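Putative extracellular solute-binding protein (Bordetella bronchiseptica, PDB 4P56) probably serves as the periplasmic solute-binding component of a TRAP transporter, and binds mandelate in its pocket. Local coordinates at residues A[39-43]-A[44-48]; A[177-180]-A[181-185]; A[210-214]-A[215-219]. One frame throughout, in Å; residues are numbered along the deposited sequence.

Interaction 1. Residues A[39-43]-A[44-48]; sequences HAVVA and DFLMP
Val41 pushes one methyl, CG1, into the notch between Phe45 and Leu46. The fit is closer on the leucine side, where Val41 CG1 lies 3.9 Å from Leu46 CD1; the ring edge atom Phe45 CD2 stands at 4.2 Å. With CG1 anti to the backbone N (chi1 177°), this methyl lies on the side of Val41 nearer Leu46 and Phe45, and Val41 and Leu46 run side by side, pointing the same way. The Val41 carbonyl oxygen fills a second hollow, between Phe45 CB and Leu46 CG, while accepting Leu46 N at 2.9 Å. One residue on, Met47, a selenomethionine, repeats the pattern: its N bonds Val42 O at 2.9 Å, its CG touches the same oxygen at 3.2 Å, and the chain beyond bends at both chi2 and chi3. These two bonds span five residues, so the turn is a wide pi-type one. Pro48 has no N-H to continue the series; its CD instead sits 3.3 Å from Ala43 O, and the helix kinks there.

The apolar side of the turn packs on two strands: Phe89 of strand 87-91 meets Val41 and Leu46, and Leu65 of strand 62-65 meets Val42 and Met47. Before the first turn, His39 ND1 accepts Val41 N at 3.1 Å, while its NE2 is bonded to Glu212. The result is a histidine N-cap opening helix 40-56 of a beta-alpha-beta unit, with the capping imidazole also lining the mandelate pocket.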
loop_
_atom_site.group_PDB
_atom_site.type_symbol
_atom_site.label_atom_id
_atom_site.label_comp_id
_atom_site.label_asym_id
_atom_site.label_seq_id
_atom_site.Cartn_x
_atom_site.Cartn_y
_atom_site.Cartn_z
ATOM N N HIS A 39 8.804 0.911 -11.786
ATOM C CA HIS A 39 7.531 0.944 -11.056
ATOM C C HIS A 39 7.139 2.356 -10.615
ATOM O O HIS A 39 7.995 3.189 -10.324
ATOM C CB HIS A 39 7.559 0.021 -9.833
ATOM C CG HIS A 39 6.204 -0.227 -9.244
ATOM N ND1 HIS A 39 5.654 0.588 -8.284
ATOM C CD2 HIS A 39 5.273 -1.174 -9.508
ATOM C CE1 HIS A 39 4.458 0.132 -7.951
ATOM N NE2 HIS A 39 4.201 -0.936 -8.683
ATOM N N ALA A 40 5.842 2.624 -10.562
ATOM C CA ALA A 40 5.352 3.934 -10.127
ATOM C C ALA A 40 6.049 4.472 -8.866
ATOM O O ALA A 40 6.436 5.644 -8.793
ATOM C CB ALA A 40 3.897 3.858 -9.861
ATOM N N VAL A 41 6.075 3.645 -7.839
ATOM C CA VAL A 41 6.707 3.986 -6.579
ATOM C C VAL A 41 8.123 4.531 -6.739
ATOM O O VAL A 41 8.519 5.452 -6.024
ATOM C CB VAL A 41 6.767 2.779 -5.648
ATOM C CG1 VAL A 41 7.502 3.157 -4.370
ATOM C CG2 VAL A 41 5.363 2.303 -5.315
ATOM N N VAL A 42 8.898 3.956 -7.646
ATOM C CA VAL A 42 10.256 4.453 -7.845
ATOM C C VAL A 42 10.284 5.574 -8.887
ATOM O O VAL A 42 10.697 6.716 -8.588
ATOM C CB VAL A 42 11.217 3.330 -8.243
ATOM C CG1 VAL A 42 12.619 3.837 -8.348
ATOM C CG2 VAL A 42 11.167 2.198 -7.227
ATOM N N ALA A 43 9.863 5.244 -10.106
ATOM C CA ALA A 43 10.019 6.136 -11.239
ATOM C C ALA A 43 9.230 7.403 -11.053
ATOM O O ALA A 43 9.697 8.469 -11.430
ATOM C CB ALA A 43 9.589 5.458 -12.541
ATOM N N ASP A 44 8.017 7.295 -10.506
ATOM C CA ASP A 44 7.150 8.470 -10.485
ATOM C C ASP A 44 6.898 9.047 -9.100
ATOM O O ASP A 44 6.188 10.030 -8.974
ATOM C CB ASP A 44 5.828 8.195 -11.186
ATOM C CG ASP A 44 6.010 7.940 -12.674
ATOM O OD1 ASP A 44 7.011 8.385 -13.240
ATOM O OD2 ASP A 44 5.138 7.328 -13.293
ATOM N N PHE A 45 7.486 8.462 -8.079
ATOM C CA PHE A 45 7.315 8.981 -6.721
ATOM C C PHE A 45 8.681 9.268 -6.120
ATOM O O PHE A 45 9.055 10.409 -5.986
ATOM C CB PHE A 45 6.519 8.021 -5.813
ATOM C CG PHE A 45 6.712 8.289 -4.366
ATOM C CD1 PHE A 45 6.636 9.576 -3.874
ATOM C CD2 PHE A 45 7.015 7.245 -3.485
ATOM C CE1 PHE A 45 6.857 9.824 -2.506
ATOM C CE2 PHE A 45 7.252 7.486 -2.131
ATOM C CZ PHE A 45 7.180 8.777 -1.641
ATOM N N LEU A 46 9.453 8.231 -5.826
ATOM C CA LEU A 46 10.694 8.418 -5.086
ATOM C C LEU A 46 11.728 9.246 -5.851
ATOM O O LEU A 46 12.458 10.065 -5.261
ATOM C CB LEU A 46 11.289 7.071 -4.724
ATOM C CG LEU A 46 10.516 6.375 -3.588
ATOM C CD1 LEU A 46 10.885 4.932 -3.508
ATOM C CD2 LEU A 46 10.799 7.067 -2.264
HETATM N N MSE A 47 11.828 9.028 -7.153
HETATM C CA MSE A 47 12.832 9.767 -7.930
HETATM C C MSE A 47 12.480 11.267 -7.967
HETATM O O MSE A 47 13.316 12.109 -7.639
HETATM C CB MSE A 47 12.969 9.181 -9.338
HETATM C CG MSE A 47 13.609 7.799 -9.342
HETATM SE SE MSE A 47 15.439 7.768 -8.580
HETATM C CE MSE A 47 15.159 7.476 -6.701
ATOM N N PRO A 48 11.238 11.606 -8.357
ATOM C CA PRO A 48 10.900 13.036 -8.321
ATOM C C PRO A 48 11.001 13.637 -6.924
ATOM O O PRO A 48 11.371 14.804 -6.773
ATOM C CB PRO A 48 9.454 13.099 -8.833
ATOM C CG PRO A 48 9.092 11.701 -9.294
ATOM C CD PRO A 48 10.292 10.805 -9.160
#

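Interaction 2. Residues A[177-180]-A[181-185]; sequences ADVA and KAVGA
A Schellman motif closes helix 174-182 here, as Ala180 O reaches past the last turn to Ala185 N, a bond of 2.9 Å. The helix belongs to a beta-alpha-beta unit, between strands 168-171 and 186-189, and this turn redirects the chain into the second strand. Gly184 makes the reversal: its phi of 96° is positive, and at its backbone angles a CB would press on the carbonyl oxygen of Val183. Gly184 N completes the motif by bonding Lys181 O at 3.0 Å.

Upstream the helix is regular. Lys181 N bonds Ala177 O almost straight (171° at the hydrogen), and Ala182 N and Val183 N follow on Asp178 O and Val179 O. Lys181 itself extends away from the contact, whereas Asp178 turns its carboxylate outward to a salt bridge with Lys103.

The side chains along the turn are small and lie close to the backbone. Phe310 covers Asp178, Val179 and Ala182 from helix 310-320, and Phe208 of strand 206-210 meets Val179 and Ala180. Ala180 CB and Ala185 CB touch across the reversal, 4.3 Å apart. Val183 is the tighter fit: with CG1 beside the backbone N (chi1 -63°), its other methyl, CG2, falls between the N and the carbonyl carbon and rests against two backbone oxygens at once, 3.3 Å from Val179 O and 3.3 Å from Ala180 O.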
loop_
_atom_site.group_PDB
_atom_site.type_symbol
_atom_site.label_atom_id
_atom_site.label_comp_id
_atom_site.label_asym_id
_atom_site.label_seq_id
_atom_site.Cartn_x
_atom_site.Cartn_y
_atom_site.Cartn_z
ATOM N N ALA A 177 -5.034 -10.153 3.112
ATOM C CA ALA A 177 -5.093 -11.502 3.637
ATOM C C ALA A 177 -6.350 -11.700 4.476
ATOM O O ALA A 177 -7.011 -12.748 4.381
ATOM C CB ALA A 177 -3.840 -11.786 4.451
ATOM N N ASP A 178 -6.688 -10.697 5.291
ATOM C CA ASP A 178 -7.885 -10.782 6.158
ATOM C C ASP A 178 -9.103 -10.947 5.252
ATOM O O ASP A 178 -9.975 -11.781 5.510
ATOM C CB ASP A 178 -8.087 -9.513 7.001
ATOM C CG ASP A 178 -7.058 -9.356 8.124
ATOM O OD1 ASP A 178 -6.476 -10.376 8.579
ATOM O OD2 ASP A 178 -6.831 -8.193 8.549
ATOM N N VAL A 179 -9.174 -10.126 4.207
ATOM C CA VAL A 179 -10.284 -10.215 3.265
ATOM C C VAL A 179 -10.312 -11.572 2.544
ATOM O O VAL A 179 -11.357 -12.219 2.485
ATOM C CB VAL A 179 -10.308 -9.060 2.222
ATOM C CG1 VAL A 179 -11.403 -9.299 1.161
ATOM C CG2 VAL A 179 -10.513 -7.702 2.894
ATOM N N ALA A 180 -9.190 -12.006 1.983
ATOM C CA ALA A 180 -9.149 -13.320 1.316
ATOM C C ALA A 180 -9.706 -14.428 2.216
ATOM O O ALA A 180 -10.558 -15.213 1.803
ATOM C CB ALA A 180 -7.713 -13.668 0.896
ATOM N N LYS A 181 -9.210 -14.490 3.451
ATOM C CA LYS A 181 -9.640 -15.516 4.396
ATOM C C LYS A 181 -11.140 -15.357 4.634
ATOM O O LYS A 181 -11.889 -16.323 4.597
ATOM C CB LYS A 181 -8.858 -15.396 5.714
ATOM C CG LYS A 181 -9.123 -16.535 6.706
ATOM C CD LYS A 181 -8.361 -16.340 8.016
ATOM C CE LYS A 181 -8.419 -17.587 8.905
ATOM N NZ LYS A 181 -9.035 -17.305 10.233
ATOM N N ALA A 182 -11.594 -14.126 4.855
ATOM C CA ALA A 182 -12.993 -13.932 5.233
ATOM C C ALA A 182 -13.965 -14.384 4.121
ATOM O O ALA A 182 -15.047 -14.904 4.400
ATOM C CB ALA A 182 -13.254 -12.492 5.608
ATOM N N VAL A 183 -13.588 -14.147 2.870
ATOM C CA VAL A 183 -14.450 -14.523 1.759
ATOM C C VAL A 183 -14.272 -15.997 1.368
ATOM O O VAL A 183 -14.914 -16.471 0.441
ATOM C CB VAL A 183 -14.271 -13.604 0.521
ATOM C CG1 VAL A 183 -14.665 -12.181 0.835
ATOM C CG2 VAL A 183 -12.846 -13.673 -0.015
ATOM N N GLY A 184 -13.403 -16.719 2.078
ATOM C CA GLY A 184 -13.296 -18.157 1.902
ATOM C C GLY A 184 -12.196 -18.581 0.948
ATOM O O GLY A 184 -12.095 -19.773 0.606
ATOM N N ALA A 185 -11.372 -17.633 0.501
ATOM C CA ALA A 185 -10.222 -17.993 -0.347
ATOM C C ALA A 185 -9.048 -18.457 0.535
ATOM O O ALA A 185 -9.122 -18.384 1.764
ATOM C CB ALA A 185 -9.801 -16.813 -1.238
#

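Interaction 3. Residues A[210-214]-A[215-219]; sequences PAESL and VSFKL
Two serines give their hydroxyl hydrogens to one carboxylate, that of Glu212, which curls forward along its own helix to receive them. Ser216 OG donates to Glu212 OE2 at 2.7 Å, arriving on the syn side and somewhat out of the carboxylate plane. Ser213 OG reaches the other oxygen, Glu212 OE1, also at 2.7 Å, but from well above the plane (49°). The glutamate manages this by bending twice: CG sits between the backbone N and the carbonyl carbon (chi1 72°), and chi2 folds the chain again. With OE1 bonded to His39 as well, three partners pin the group and should fix its rotation.

The backbone of Glu212 is doubly used too. Its carbonyl oxygen takes Ser216 N at 2.9 Å in the carbonyl plane, and Val215 N at 3.0 Å from above it. Helix 211-216, which comes after strand 206-210 in the chain, ends in a Schellman motif: Lys218 has positive phi, Lys218 N turns back to Val215 O, and Leu219 N bonds Leu214 O at 2.9 Å. Leu219 CB lies 4.3 Å from Leu214 CD1; Leu219 packs on helix 195-200 and Leu214 on the end of helix 263-285.

Phe217 and Ser213 both line the mandelate pocket and touch the ligand. Ser213 borders the ring at its edge, its CA in the ring plane and its CB 3.8 Å from Phe217 CD2, while Phe209 lies against the same ring with the planes only about 25° apart.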
loop_
_atom_site.group_PDB
_atom_site.type_symbol
_atom_site.label_atom_id
_atom_site.label_comp_id
_atom_site.label_asym_id
_atom_site.label_seq_id
_atom_site.Cartn_x
_atom_site.Cartn_y
_atom_site.Cartn_z
ATOM N N PRO A 210 -3.849 -3.778 -6.941
ATOM C CA PRO A 210 -4.500 -2.649 -7.599
ATOM C C PRO A 210 -4.298 -2.765 -9.111
ATOM O O PRO A 210 -3.540 -3.620 -9.564
ATOM C CB PRO A 210 -3.752 -1.444 -7.049
ATOM C CG PRO A 210 -2.349 -1.960 -6.881
ATOM C CD PRO A 210 -2.501 -3.418 -6.461
ATOM N N ALA A 211 -5.008 -1.958 -9.879
ATOM C CA ALA A 211 -4.989 -2.089 -11.324
ATOM C C ALA A 211 -3.582 -2.054 -11.940
ATOM O O ALA A 211 -3.280 -2.825 -12.818
ATOM C CB ALA A 211 -5.834 -1.024 -11.933
ATOM N N GLU A 212 -2.738 -1.127 -11.496
ATOM C CA GLU A 212 -1.457 -0.886 -12.156
ATOM C C GLU A 212 -0.572 -2.132 -12.151
ATOM O O GLU A 212 0.207 -2.369 -13.079
ATOM C CB GLU A 212 -0.714 0.304 -11.506
ATOM C CG GLU A 212 -0.117 0.041 -10.104
ATOM C CD GLU A 212 1.225 -0.737 -10.172
ATOM O OE1 GLU A 212 1.531 -1.475 -9.216
ATOM O OE2 GLU A 212 1.921 -0.638 -11.194
ATOM N N SER A 213 -0.735 -2.931 -11.106
ATOM C CA SER A 213 0.113 -4.063 -10.846
ATOM C C SER A 213 -0.094 -5.160 -11.880
ATOM O O SER A 213 0.849 -5.869 -12.204
ATOM C CB SER A 213 -0.184 -4.608 -9.447
ATOM O OG SER A 213 -0.049 -3.575 -8.472
ATOM N N LEU A 214 -1.307 -5.267 -12.414
ATOM C CA LEU A 214 -1.569 -6.186 -13.519
ATOM C C LEU A 214 -0.521 -6.004 -14.614
ATOM O O LEU A 214 -0.065 -6.967 -15.244
ATOM C CB LEU A 214 -2.973 -5.925 -14.086
ATOM C CG LEU A 214 -3.372 -6.727 -15.318
ATOM C CD1 LEU A 214 -3.696 -8.150 -14.920
ATOM C CD2 LEU A 214 -4.567 -6.083 -16.032
ATOM N N VAL A 215 -0.161 -4.748 -14.862
ATOM C CA VAL A 215 0.720 -4.434 -15.972
ATOM C C VAL A 215 2.173 -4.393 -15.516
ATOM O O VAL A 215 3.053 -4.934 -16.200
ATOM C CB VAL A 215 0.332 -3.096 -16.633
ATOM C CG1 VAL A 215 1.277 -2.747 -17.763
ATOM C CG2 VAL A 215 -1.063 -3.175 -17.148
ATOM N N SER A 216 2.444 -3.770 -14.370
ATOM C CA SER A 216 3.848 -3.558 -14.002
ATOM C C SER A 216 4.504 -4.878 -13.611
ATOM O O SER A 216 5.689 -5.050 -13.792
ATOM C CB SER A 216 3.992 -2.496 -12.899
ATOM O OG SER A 216 3.285 -2.879 -11.750
ATOM N N PHE A 217 3.721 -5.821 -13.100
ATOM C CA PHE A 217 4.248 -7.137 -12.750
ATOM C C PHE A 217 4.103 -8.154 -13.907
ATOM O O PHE A 217 4.404 -9.343 -13.758
ATOM C CB PHE A 217 3.597 -7.616 -11.458
ATOM C CG PHE A 217 4.087 -6.876 -10.234
ATOM C CD1 PHE A 217 5.223 -7.300 -9.557
ATOM C CD2 PHE A 217 3.436 -5.753 -9.784
ATOM C CE1 PHE A 217 5.677 -6.619 -8.430
ATOM C CE2 PHE A 217 3.895 -5.052 -8.661
ATOM C CZ PHE A 217 5.011 -5.491 -7.991
ATOM N N LYS A 218 3.659 -7.656 -15.058
ATOM C CA LYS A 218 3.601 -8.423 -16.298
ATOM C C LYS A 218 2.680 -9.618 -16.188
ATOM O O LYS A 218 3.005 -10.716 -16.654
ATOM C CB LYS A 218 5.002 -8.883 -16.723
ATOM C CG LYS A 218 5.961 -7.741 -17.025
ATOM C CD LYS A 218 7.385 -8.262 -17.178
ATOM C CE LYS A 218 8.423 -7.286 -16.631
ATOM N NZ LYS A 218 8.754 -6.184 -17.584
ATOM N N LEU A 219 1.517 -9.408 -15.586
ATOM C CA LEU A 219 0.565 -10.485 -15.364
ATOM C C LEU A 219 -0.547 -10.541 -16.409
ATOM O O LEU A 219 -1.392 -11.431 -16.364
ATOM C CB LEU A 219 -0.085 -10.311 -13.990
ATOM C CG LEU A 219 0.863 -10.165 -12.799
ATOM C CD1 LEU A 219 0.090 -9.999 -11.502
ATOM C CD2 LEU A 219 1.763 -11.356 -12.705
#

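In the fold
Interactions 1 and 3 meet directly at the mandelate pocket, although their centres are 15 Å apart. The join is His39 NE2 to Glu212 OE1, 2.8 Å and probably a hydrogen bond. Beside it, His39 CD2 packs 3.4 Å from Ser216 OG. The N-cap of helix 40-56 is thereby coupled to the short helix 211-216, and His39, Ser213 and Phe217 together supply three of the pocket residues. Interaction 2 stands apart: its nearest atoms are about 12 Å from interaction 3 and about 18 Å from interaction 1, and the side chain of Ala177 is about 10 Å from the bound (R)-mandelate. Interactions 1 and 2 lie on opposite sides of the chain's centre.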